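Local coordinates for oligopeptide ABC transporter, periplasmic oligopeptide-binding protein, putative (Thermotoga maritima MSB8, PDB 5IPW) that probably binds oligopeptides in the periplasm and passes them to an ABC transporter for uptake, at residues G75-I80 and V617-L622. Numbering follows the deposited sequence.
Sequences GISKLI and VLRTPL
Lys78 reaches from helix 73-80 across the backbone of 617-622, passing the carbonyls of Arg619 and Thr620. Beyond CG, which stands anti to its own carbonyl carbon (chi1 -71°), the lysine chain is extended, and Lys78 CD passes 3.3 Å from Thr620 O. Further out, Lys78 CE rests over one face of the Arg619 guanidinium, toward its rim and 3.6 Å from Arg619 NH1; the two side chains cross at about a right angle. Arg619 gets there by folding back on itself, bent at chi2 (-54°) and chi3 (-60°). Both are probably charged, yet Lys78 NZ and Arg619 NH1 stay 4.3 Å apart. Lys78 NZ forms a salt bridge with Asp616, whose carbonyl O also accepts a hydrogen bond from Arg619 NH1, and Arg619 NE forms its salt bridge with Glu81. An alanine in place of Lys78 would probably leave the Asp616 carboxylate without that mate and one guanidinium face without its methylene cover. Pro621, entered through a cis peptide bond, sets CD 3.9 Å from Lys78 CB, while its CG touches Leu79 CD2 at 3.6 Å. The contact is buried and ties the C-terminal loop between strands 613-614 and 630-631 to helix 73-80, whose Ile76 and Leu79 also pack on strands 62-67 and 276-281.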
# COMPACT_ATOMS: atom_id res chain seq x y z
N GLY A 75 11.71 -2.53 6.33
CA GLY A 75 12.41 -1.59 5.47
C GLY A 75 13.36 -2.31 4.54
O GLY A 75 13.51 -1.91 3.38
N ILE A 76 14.00 -3.35 5.04
CA ILE A 76 14.88 -4.17 4.22
C ILE A 76 14.02 -4.98 3.26
O ILE A 76 14.28 -5.01 2.08
CB ILE A 76 15.73 -5.15 5.06
CG1 ILE A 76 16.56 -4.40 6.12
CG2 ILE A 76 16.63 -5.98 4.16
CD1 ILE A 76 17.56 -3.41 5.58
N SER A 77 12.99 -5.64 3.79
CA SER A 77 12.09 -6.43 2.97
C SER A 77 11.59 -5.67 1.74
O SER A 77 11.58 -6.20 0.64
CB SER A 77 10.88 -6.92 3.76
OG SER A 77 10.00 -7.64 2.91
N LYS A 78 11.20 -4.41 1.94
CA LYS A 78 10.66 -3.59 0.87
C LYS A 78 11.70 -3.10 -0.15
O LYS A 78 11.33 -2.57 -1.19
CB LYS A 78 9.87 -2.43 1.45
CG LYS A 78 8.58 -2.88 2.09
CD LYS A 78 7.92 -1.78 2.89
CE LYS A 78 6.54 -2.19 3.36
NZ LYS A 78 5.99 -1.26 4.39
N LEU A 79 12.98 -3.28 0.15
CA LEU A 79 14.04 -3.11 -0.86
C LEU A 79 14.22 -4.36 -1.69
O LEU A 79 14.61 -4.30 -2.85
CB LEU A 79 15.38 -2.79 -0.20
CG LEU A 79 15.50 -1.47 0.54
CD1 LEU A 79 16.95 -1.26 0.97
CD2 LEU A 79 15.03 -0.31 -0.33
N ILE A 80 13.93 -5.50 -1.06
CA ILE A 80 14.49 -6.78 -1.43
C ILE A 80 13.45 -7.71 -2.07
O ILE A 80 13.79 -8.72 -2.66
CB ILE A 80 15.13 -7.38 -0.15
CG1 ILE A 80 16.60 -7.64 -0.38
CG2 ILE A 80 14.39 -8.60 0.42
CD1 ILE A 80 17.37 -6.34 -0.41
N VAL A 617 0.70 -0.99 0.86
CA VAL A 617 0.16 -1.87 -0.18
C VAL A 617 1.02 -1.91 -1.44
O VAL A 617 1.09 -2.94 -2.11
CB VAL A 617 -1.30 -1.48 -0.54
CG1 VAL A 617 -1.42 -0.01 -0.92
CG2 VAL A 617 -1.85 -2.37 -1.65
N LEU A 618 1.68 -0.80 -1.78
CA LEU A 618 2.57 -0.75 -2.94
C LEU A 618 4.01 -1.13 -2.58
O LEU A 618 4.91 -1.07 -3.43
CB LEU A 618 2.54 0.64 -3.57
CG LEU A 618 1.18 1.18 -4.00
CD1 LEU A 618 1.33 2.62 -4.48
CD2 LEU A 618 0.56 0.32 -5.08
N ARG A 619 4.22 -1.51 -1.33
CA ARG A 619 5.52 -1.99 -0.85
C ARG A 619 6.61 -0.93 -0.97
O ARG A 619 7.78 -1.27 -1.10
CB ARG A 619 5.93 -3.28 -1.60
CG ARG A 619 4.83 -4.32 -1.76
CD ARG A 619 4.18 -4.70 -0.44
NE ARG A 619 5.16 -5.26 0.48
CZ ARG A 619 5.08 -5.21 1.81
NH1 ARG A 619 4.07 -4.61 2.42
NH2 ARG A 619 6.04 -5.76 2.54
N THR A 620 6.23 0.34 -0.93
CA THR A 620 7.18 1.43 -1.13
C THR A 620 8.40 1.21 -0.24
O THR A 620 8.25 0.88 0.92
CB THR A 620 6.51 2.79 -0.86
OG1 THR A 620 5.44 2.98 -1.79
CG2 THR A 620 7.49 3.93 -1.03
N PRO A 621 9.62 1.38 -0.79
CA PRO A 621 9.97 1.88 -2.12
C PRO A 621 10.06 0.85 -3.24
O PRO A 621 10.55 1.20 -4.31
CB PRO A 621 11.35 2.49 -1.87
CG PRO A 621 11.97 1.54 -0.90
CD PRO A 621 10.84 1.06 -0.02
N LEU A 622 9.60 -0.38 -3.05
CA LEU A 622 9.60 -1.37 -4.15
C LEU A 622 8.89 -0.83 -5.38
O LEU A 622 9.24 -1.14 -6.52
CB LEU A 622 8.92 -2.66 -3.72
CG LEU A 622 8.97 -3.79 -4.74
CD1 LEU A 622 10.41 -4.24 -4.96
CD2 LEU A 622 8.11 -4.96 -4.30